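Nitroreductase family protein (Clostridium novyi, PDB 3G14) probably acts as an oxidoreductase of the FMN-dependent nitroreductase family, and is found here as a pair of subunits. Local coordinates at residues Asp59-Ile64 / Ala70-Val75; His110-Ala115 / Thr122-Ala127; Arg24-Lys29 / Thr116-Gly121. All coordinates share one frame; numbering follows the deposited sequence. Where two conformers were deposited one is given.

In the fold
Contact 2 is the innermost, its centre about 7 Å from that of the chain; contact 1 is also buried but lies farther out, and contact 3 is only partly buried. Contacts 2 and 3 share helix 99-117: one packs its side on the chain that follows, the other joins its C-terminal end to helix 24-35, and both touch the second subunit. Contact 1 joins two neighbouring helices and meets contact 2 through Ile-125, which packs on Ile-64, Ala-71 and Val-75. The chemistry follows burial: contact 2 is methyls, an indole and a threonine hydroxyl with one water, contact 1 adds a hydroxyl-to-carbonyl bond to an apolar seam, and contact 3 ends in charged groups around an acetate.

Contact 1. Residues Asp59-Ile64 / Ala70-Val75; sequences DIANAI and AASEAV
Ser-72 reaches over to helix 54-63 and donates its hydroxyl to a backbone carbonyl there, Ser-72 OG lying 2.7 Å from Ala-61 O. The serine's chi1 of -75° turns OG away from its own carbonyl carbon and lays it beside its backbone N, where it faces the neighbouring helix. It approaches Ala-61 O at 133° to the C=O bond, tilted moderately out of the carbonyl plane. Around this bond the backbones are very near: the CA atoms of Ala-61 and Ser-72 are 4.2 Å apart, and the small Ala-61 CB and Ser-72 CB, lying beside each other, let them come this close. The two helices form an antiparallel alpha-alpha hairpin, the segments running at 173° with axes 8.3 Å apart, and it covers the central sheet of the nitroreductase fold, since Ile-60 and Val-75 both rest on Leu-148 of strand 144-151. One turn on from the serine, Val-75 splits its two methyls between the isoleucines. Val-75 CG1, anti to the backbone N, meets Ile-60 CG2 at 4.0 Å, the two side chains crossing nearly at right angles. Val-75 CG2 instead faces the far end of Ile-64, whose CD1 comes within 3.8 Å of it. Ile-64 is the first residue past the helix to leave helical angles, and it brings its other branch back across the hairpin: Ile-64 CG2 sits 4.0 Å from Ala-71 CB, while its CB packs beside the serine hydroxyl.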
loop_
_atom_site.group_PDB
_atom_site.type_symbol
_atom_site.label_atom_id
_atom_site.label_comp_id
_atom_site.label_asym_id
_atom_site.label_seq_id
_atom_site.Cartn_x
_atom_site.Cartn_y
_atom_site.Cartn_z
ATOM N N ASP B 59 -22.787 -12.241 -6.670
ATOM C CA ASP B 59 -21.909 -12.414 -7.852
ATOM C C ASP B 59 -20.431 -12.403 -7.442
ATOM O O ASP B 59 -19.637 -13.239 -7.896
ATOM C CB ASP B 59 -22.089 -11.278 -8.868
ATOM C CG ASP B 59 -23.413 -11.331 -9.632
ATOM O OD1 ASP B 59 -24.030 -12.408 -9.758
ATOM O OD2 ASP B 59 -23.818 -10.247 -10.104
ATOM N N ILE B 60 -20.071 -11.454 -6.575
ATOM C CA ILE B 60 -18.671 -11.353 -6.117
ATOM C C ILE B 60 -18.289 -12.583 -5.302
ATOM O O ILE B 60 -17.225 -13.194 -5.516
ATOM C CB ILE B 60 -18.390 -10.055 -5.333
ATOM C CG1 ILE B 60 -18.585 -8.824 -6.240
ATOM C CG2 ILE B 60 -16.990 -10.092 -4.735
ATOM C CD1 ILE B 60 -18.605 -7.540 -5.479
ATOM N N ALA B 61 -19.166 -12.983 -4.374
ATOM C CA ALA B 61 -18.957 -14.189 -3.545
ATOM C C ALA B 61 -18.690 -15.420 -4.402
ATOM O O ALA B 61 -17.776 -16.202 -4.111
ATOM C CB ALA B 61 -20.188 -14.433 -2.650
ATOM N N ASN B 62 -19.488 -15.596 -5.452
ATOM C CA ASN B 62 -19.299 -16.714 -6.352
ATOM C C ASN B 62 -17.989 -16.683 -7.152
ATOM O O ASN B 62 -17.504 -17.737 -7.568
ATOM C CB ASN B 62 -20.474 -16.881 -7.292
ATOM C CG ASN B 62 -21.749 -17.388 -6.570
ATOM O OD1 ASN B 62 -21.672 -18.159 -5.594
ATOM N ND2 ASN B 62 -22.915 -16.978 -7.085
ATOM N N ALA B 63 -17.448 -15.488 -7.394
ATOM C CA ALA B 63 -16.205 -15.293 -8.181
ATOM C C ALA B 63 -14.907 -15.530 -7.384
ATOM O O ALA B 63 -13.864 -15.758 -7.963
ATOM C CB ALA B 63 -16.193 -13.869 -8.795
ATOM N N ILE B 64 -14.973 -15.414 -6.076
ATOM C CA ILE B 64 -13.826 -15.586 -5.213
ATOM C C ILE B 64 -13.264 -17.023 -5.273
ATOM O O ILE B 64 -14.021 -17.998 -5.305
ATOM C CB ILE B 64 -14.136 -15.080 -3.770
ATOM C CG1 ILE B 64 -14.352 -13.584 -3.779
ATOM C CG2 ILE B 64 -12.999 -15.467 -2.831
ATOM C CD1 ILE B 64 -14.925 -12.994 -2.471
ATOM N N ALA B 70 -14.609 -18.571 3.613
ATOM C CA ALA B 70 -14.652 -17.481 4.595
ATOM C C ALA B 70 -14.730 -16.093 3.907
ATOM O O ALA B 70 -15.532 -15.234 4.306
ATOM C CB ALA B 70 -13.464 -17.568 5.563
ATOM N N ALA B 71 -13.913 -15.889 2.863
ATOM C CA ALA B 71 -13.915 -14.614 2.127
ATOM C C ALA B 71 -15.265 -14.368 1.424
ATOM O O ALA B 71 -15.840 -13.277 1.502
ATOM C CB ALA B 71 -12.715 -14.566 1.095
ATOM N N SER B 72 -15.776 -15.398 0.741
ATOM C CA SER B 72 -17.052 -15.321 0.029
ATOM C C SER B 72 -18.121 -14.945 1.032
ATOM O O SER B 72 -18.919 -14.038 0.764
ATOM C CB SER B 72 -17.398 -16.663 -0.617
ATOM O OG SER B 72 -16.603 -16.878 -1.769
ATOM N N GLU B 73 -18.106 -15.581 2.205
ATOM C CA GLU B 73 -19.135 -15.305 3.239
ATOM C C GLU B 73 -19.008 -13.904 3.814
ATOM O O GLU B 73 -20.046 -13.277 4.076
ATOM C CB GLU B 73 -19.106 -16.353 4.343
ATOM C CG GLU B 73 -19.491 -17.702 3.792
ATOM C CD GLU B 73 -19.230 -18.841 4.710
ATOM O OE1 GLU B 73 -18.904 -18.599 5.895
ATOM O OE2 GLU B 73 -19.412 -19.988 4.234
ATOM N N ALA B 74 -17.765 -13.386 3.922
ATOM C CA ALA B 74 -17.526 -12.015 4.420
ATOM C C ALA B 74 -18.208 -10.986 3.460
ATOM O O ALA B 74 -18.872 -10.033 3.890
ATOM C CB ALA B 74 -16.010 -11.713 4.548
ATOM N N VAL B 75 -18.101 -11.238 2.169
ATOM C CA VAL B 75 -18.740 -10.399 1.163
ATOM C C VAL B 75 -20.272 -10.528 1.225
ATOM O O VAL B 75 -20.994 -9.540 1.082
ATOM C CB VAL B 75 -18.236 -10.722 -0.282
ATOM C CG1 VAL B 75 -19.142 -10.025 -1.340
ATOM C CG2 VAL B 75 -16.712 -10.263 -0.478
#

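Contact 2. Residues His110-Ala115 / Thr122-Ala127; sequences HIVLGA and TCWIAA
Thr-122 has chi1 at 48°, which wedges OG1 between its backbone N and carbonyl carbon and points it at Val-112, while the methyl CG2 is left to face Ala-115. Val-112, chi1 161°, sets CG1 anti to its backbone N and spreads both methyls toward the same chain. Val-112 CG1 touches Thr-122 OG1 at 3.5 Å, and on the next turn Ala-115 CB meets Thr-122 CG2 at 3.5 Å, a snug methyl-to-methyl fit. Two residues on, the indole of Trp-124 swings back toward the helix. Its pyrrole side receives Val-112 CG2 obliquely, with Trp-124 NE1 at 3.6 Å and Trp-124 CD1 at 4.0 Å from that methyl; NE1 spends its hydrogen on Glu-109, earlier in the same helix. No direct hydrogen bond joins the two segments. A water does so instead, its oxygen 2.7 Å from Thr-122 OG1 and giving a weak bond to Val-112 O. His-110 and Trp-124 also meet the second subunit, where His-110 NE2 bonds Glu-109 of that neighbouring chain. A long helix packed on the sheet through its following chain, with the dimer partner beside it, belongs to the nitroreductase fold, whose relatives bind FMN between their subunits.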
loop_
_atom_site.group_PDB
_atom_site.type_symbol
_atom_site.label_atom_id
_atom_site.label_comp_id
_atom_site.label_asym_id
_atom_site.label_seq_id
_atom_site.Cartn_x
_atom_site.Cartn_y
_atom_site.Cartn_z
ATOM N N HIS B 110 -4.767 2.481 2.400
ATOM C CA HIS B 110 -5.385 3.652 3.028
ATOM C C HIS B 110 -6.874 3.374 3.339
ATOM O O HIS B 110 -7.371 3.755 4.412
ATOM C CB HIS B 110 -5.202 4.942 2.170
ATOM C CG HIS B 110 -3.829 5.546 2.256
ATOM N ND1 HIS B 110 -3.609 6.914 2.270
ATOM C CD2 HIS B 110 -2.602 4.972 2.254
ATOM C CE1 HIS B 110 -2.302 7.142 2.339
ATOM N NE2 HIS B 110 -1.673 5.985 2.315
ATOM N N ILE B 111 -7.563 2.688 2.418
ATOM C CA ILE B 111 -8.983 2.264 2.639
ATOM C C ILE B 111 -9.053 1.387 3.879
ATOM O O ILE B 111 -9.838 1.640 4.816
ATOM C CB ILE B 111 -9.542 1.436 1.452
ATOM C CG1 ILE B 111 -9.567 2.256 0.147
ATOM C CG2 ILE B 111 -10.958 0.888 1.777
ATOM C CD1 ILE B 111 -10.598 3.338 0.115
ATOM N N VAL B 112 -8.217 0.352 3.867
ATOM C CA VAL B 112 -8.175 -0.651 4.940
ATOM C C VAL B 112 -7.830 -0.021 6.293
ATOM O O VAL B 112 -8.539 -0.221 7.293
ATOM C CB VAL B 112 -7.223 -1.832 4.546
ATOM C CG1 VAL B 112 -6.781 -2.658 5.779
ATOM C CG2 VAL B 112 -7.867 -2.691 3.451
ATOM N N LEU B 113 -6.754 0.759 6.338
ATOM C CA LEU B 113 -6.410 1.407 7.595
ATOM C C LEU B 113 -7.441 2.457 8.028
ATOM O O LEU B 113 -7.763 2.608 9.226
ATOM C CB LEU B 113 -5.023 2.010 7.501
ATOM C CG LEU B 113 -3.881 1.035 7.340
ATOM C CD1 LEU B 113 -2.636 1.835 7.015
ATOM C CD2 LEU B 113 -3.704 0.130 8.630
ATOM N N GLY B 114 -7.972 3.199 7.069
ATOM C CA GLY B 114 -9.014 4.158 7.379
ATOM C C GLY B 114 -10.286 3.513 7.924
ATOM O O GLY B 114 -10.885 4.024 8.878
ATOM N N ALA B 115 -10.680 2.375 7.337
ATOM C CA ALA B 115 -11.808 1.573 7.883
ATOM C C ALA B 115 -11.587 1.232 9.337
ATOM O O ALA B 115 -12.491 1.391 10.144
ATOM C CB ALA B 115 -12.020 0.273 7.096
ATOM N N THR B 122 -12.207 -4.985 7.706
ATOM C CA THR B 122 -11.952 -5.243 6.294
ATOM C C THR B 122 -11.218 -6.577 6.156
ATOM O O THR B 122 -10.805 -7.202 7.145
ATOM C CB THR B 122 -11.047 -4.150 5.672
ATOM O OG1 THR B 122 -9.936 -3.947 6.539
ATOM C CG2 THR B 122 -11.801 -2.847 5.470
ATOM N N CYS B 123 -11.074 -7.024 4.920
ATOM C CA CYS B 123 -10.296 -8.219 4.654
ATOM C C CYS B 123 -9.804 -8.150 3.231
ATOM O O CYS B 123 -10.601 -8.106 2.312
ATOM C CB CYS B 123 -11.149 -9.474 4.867
ATOM S SG CYS B 123 -10.207 -11.004 4.722
ATOM N N TRP B 124 -8.484 -8.090 3.040
ATOM C CA TRP B 124 -7.930 -8.085 1.663
ATOM C C TRP B 124 -8.304 -9.329 0.900
ATOM O O TRP B 124 -8.045 -10.441 1.338
ATOM C CB TRP B 124 -6.419 -7.975 1.696
ATOM C CG TRP B 124 -5.865 -6.608 1.792
ATOM C CD1 TRP B 124 -5.588 -5.905 2.937
ATOM C CD2 TRP B 124 -5.362 -5.819 0.707
ATOM N NE1 TRP B 124 -5.014 -4.692 2.629
ATOM C CE2 TRP B 124 -4.883 -4.599 1.266
ATOM C CE3 TRP B 124 -5.335 -5.987 -0.671
ATOM C CZ2 TRP B 124 -4.342 -3.574 0.480
ATOM C CZ3 TRP B 124 -4.765 -4.968 -1.462
ATOM C CH2 TRP B 124 -4.282 -3.781 -0.873
ATOM N N ILE B 125 -8.921 -9.163 -0.260
ATOM C CA ILE B 125 -9.200 -10.316 -1.161
ATOM C C ILE B 125 -8.675 -10.025 -2.560
ATOM O O ILE B 125 -9.128 -9.067 -3.217
ATOM C CB ILE B 125 -10.740 -10.617 -1.211
ATOM C CG1 ILE B 125 -11.317 -10.899 0.193
ATOM C CG2 ILE B 125 -11.059 -11.736 -2.280
ATOM C CD1 ILE B 125 -12.855 -10.737 0.322
ATOM N N ALA B 126 -7.746 -10.861 -3.048
ATOM C CA ALA B 126 -7.060 -10.640 -4.303
ATOM C C ALA B 126 -7.264 -11.785 -5.310
ATOM O O ALA B 126 -6.916 -11.626 -6.485
ATOM C CB ALA B 126 -5.582 -10.462 -4.075
ATOM N N ALA B 127 -7.803 -12.918 -4.840
ATOM C CA ALA B 127 -7.967 -14.139 -5.677
ATOM C C ALA B 127 -9.425 -14.343 -6.098
ATOM O O ALA B 127 -10.280 -14.670 -5.280
ATOM C CB ALA B 127 -7.485 -15.380 -4.921
HETATM O O HOH W 1 -10.274 -2.700 8.886
#

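Contact 3. Residues Arg24-Lys29 / Thr116-Gly121; sequences RDKLLK and TDEGYG. With ACT (acetate ion), chain G.
Where helix 99-117 ends beside helix 24-35, the CA atoms of Glu-118 and Lys-26 are 6.4 Å apart. The ending is a Schellman motif: Gly-119 takes a positive phi of 89°, and Tyr-120 N comes back to within 2.8 Å of Ala-115 O. This turn of the nitroreductase fold carries Glu-118 and Tyr-120 to the same flank of helix 24-35, where Lys-26 lies across both. Its CB comes in at the edge of the tyrosine ring, near the ring plane, and Lys-26 CD packs 3.6 Å from Tyr-120 OH and against the Glu-118 carbonyl. A bond from Asp-23 N, just before the helix, also holds that hydroxyl. One turn on, the Lys-29 and Glu-118 side chains cross at about a right angle. The glutamate chain folds at chi2 (-59°) and the lysine at chi3 (-87°), letting Lys-29 NZ and Glu-118 OE1 form a salt bridge with a weak hydrogen bond of 3.3 Å. An acetate, probably from the crystallisation liquor, sits against both. Its OXT accepts a hydrogen bond from Lys-29 NZ at 2.8 Å and lies 2.7 Å from Glu-118 OE2. At such a separation an acid group probably holds a proton, and the same goes for acetate O, 2.8 Å from Asp-117 OD2.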
loop_
_atom_site.group_PDB
_atom_site.type_symbol
_atom_site.label_atom_id
_atom_site.label_comp_id
_atom_site.label_asym_id
_atom_site.label_seq_id
_atom_site.Cartn_x
_atom_site.Cartn_y
_atom_site.Cartn_z
ATOM N N ARG B 24 -22.494 7.056 6.171
ATOM C CA ARG B 24 -22.067 7.649 4.893
ATOM C C ARG B 24 -20.857 8.580 5.052
ATOM O O ARG B 24 -19.930 8.567 4.231
ATOM C CB ARG B 24 -23.239 8.416 4.249
ATOM C CG ARG B 24 -22.935 8.992 2.863
ATOM C CD ARG B 24 -24.204 9.508 2.180
ATOM N NE ARG B 24 -23.938 9.904 0.793
ATOM C CZ ARG B 24 -23.411 11.077 0.439
ATOM N NH1 ARG B 24 -23.095 11.990 1.354
ATOM N NH2 ARG B 24 -23.203 11.352 -0.838
ATOM N N ASP B 25 -20.879 9.399 6.104
ATOM C CA ASP B 25 -19.795 10.340 6.377
ATOM C C ASP B 25 -18.472 9.592 6.653
ATOM O O ASP B 25 -17.396 10.000 6.182
ATOM C CB ASP B 25 -20.156 11.218 7.566
ATOM C CG ASP B 25 -20.127 10.460 8.887
ATOM O OD1 ASP B 25 -20.930 9.499 9.042
ATOM O OD2 ASP B 25 -19.275 10.808 9.752
ATOM N N LYS B 26 -18.561 8.494 7.406
ATOM C CA LYS B 26 -17.372 7.686 7.702
ATOM C C LYS B 26 -16.827 7.053 6.431
ATOM O O LYS B 26 -15.634 7.109 6.191
ATOM C CB LYS B 26 -17.657 6.614 8.749
ATOM C CG LYS B 26 -17.991 7.112 10.173
ATOM C CD LYS B 26 -17.830 5.947 11.156
ATOM C CE LYS B 26 -18.537 6.139 12.483
ATOM N NZ LYS B 26 -18.773 7.537 12.808
ATOM N N LEU B 27 -17.696 6.484 5.599
ATOM C CA LEU B 27 -17.278 5.988 4.275
ATOM C C LEU B 27 -16.573 7.057 3.431
ATOM O O LEU B 27 -15.530 6.793 2.797
ATOM C CB LEU B 27 -18.482 5.499 3.489
ATOM C CG LEU B 27 -18.194 4.934 2.083
ATOM C CD1 LEU B 27 -17.225 3.734 2.119
ATOM C CD2 LEU B 27 -19.494 4.592 1.419
ATOM N N LEU B 28 -17.131 8.258 3.390
ATOM C CA LEU B 28 -16.509 9.239 2.539
ATOM C C LEU B 28 -15.144 9.692 3.107
ATOM O O LEU B 28 -14.259 10.019 2.332
ATOM C CB LEU B 28 -17.450 10.385 2.211
ATOM C CG LEU B 28 -18.697 9.980 1.397
ATOM C CD1 LEU B 28 -19.623 11.171 1.266
ATOM C CD2 LEU B 28 -18.354 9.417 0.001
ATOM N N LYS B 29 -14.972 9.654 4.431
ATOM C CA LYS B 29 -13.658 9.924 5.070
ATOM C C LYS B 29 -12.619 8.842 4.708
ATOM O O LYS B 29 -11.478 9.154 4.416
ATOM C CB LYS B 29 -13.769 10.043 6.595
ATOM C CG LYS B 29 -14.342 11.371 7.081
ATOM C CD LYS B 29 -14.147 11.559 8.614
ATOM C CE LYS B 29 -15.294 10.946 9.422
ATOM N NZ LYS B 29 -14.989 10.769 10.886
ATOM N N THR B 116 -10.400 0.714 9.656
ATOM C CA THR B 116 -10.036 0.384 11.026
ATOM C C THR B 116 -10.192 1.593 11.968
ATOM O O THR B 116 -10.804 1.492 13.037
ATOM C CB THR B 116 -8.591 -0.127 11.106
ATOM O OG1 THR B 116 -8.404 -1.209 10.175
ATOM C CG2 THR B 116 -8.266 -0.558 12.540
ATOM N N ASP B 117 -9.635 2.729 11.552
ATOM C CA ASP B 117 -9.793 4.021 12.249
ATOM C C ASP B 117 -11.248 4.412 12.516
ATOM O O ASP B 117 -11.532 5.026 13.552
ATOM C CB ASP B 117 -9.061 5.105 11.420
ATOM C CG ASP B 117 -9.172 6.483 11.998
ATOM O OD1 ASP B 117 -8.672 6.703 13.106
ATOM O OD2 ASP B 117 -9.768 7.351 11.331
ATOM N N GLU B 118 -12.143 4.107 11.578
ATOM C CA GLU B 118 -13.576 4.451 11.681
ATOM C C GLU B 118 -14.409 3.352 12.359
ATOM O O GLU B 118 -15.625 3.487 12.492
ATOM C CB GLU B 118 -14.158 4.778 10.291
ATOM C CG GLU B 118 -13.512 5.959 9.547
ATOM C CD GLU B 118 -13.566 7.288 10.267
ATOM O OE1 GLU B 118 -14.452 7.476 11.109
ATOM O OE2 GLU B 118 -12.715 8.156 9.944
ATOM N N GLY B 119 -13.752 2.284 12.814
ATOM C CA GLY B 119 -14.405 1.252 13.604
ATOM C C GLY B 119 -15.006 0.149 12.769
ATOM O O GLY B 119 -15.917 -0.565 13.228
ATOM N N TYR B 120 -14.483 0.015 11.547
ATOM C CA TYR B 120 -14.927 -0.990 10.592
ATOM C C TYR B 120 -13.847 -2.031 10.308
ATOM O O TYR B 120 -12.669 -1.719 10.230
ATOM C CB TYR B 120 -15.378 -0.324 9.279
ATOM C CG TYR B 120 -16.568 0.613 9.421
ATOM C CD1 TYR B 120 -17.727 0.207 10.071
ATOM C CD2 TYR B 120 -16.527 1.893 8.874
ATOM C CE1 TYR B 120 -18.815 1.074 10.200
ATOM C CE2 TYR B 120 -17.608 2.773 8.989
ATOM C CZ TYR B 120 -18.748 2.360 9.658
ATOM O OH TYR B 120 -19.814 3.224 9.767
ATOM N N GLY B 121 -14.285 -3.271 10.139
ATOM C CA GLY B 121 -13.451 -4.369 9.692
ATOM C C GLY B 121 -13.329 -4.425 8.161
ATOM O O GLY B 121 -14.214 -3.999 7.439
HETATM C C ACT G . -11.335 10.681 12.181
HETATM O O ACT G . -10.601 9.727 12.507
HETATM O OXT ACT G . -12.312 10.378 11.475
HETATM C CH3 ACT G . -11.063 12.104 12.576
#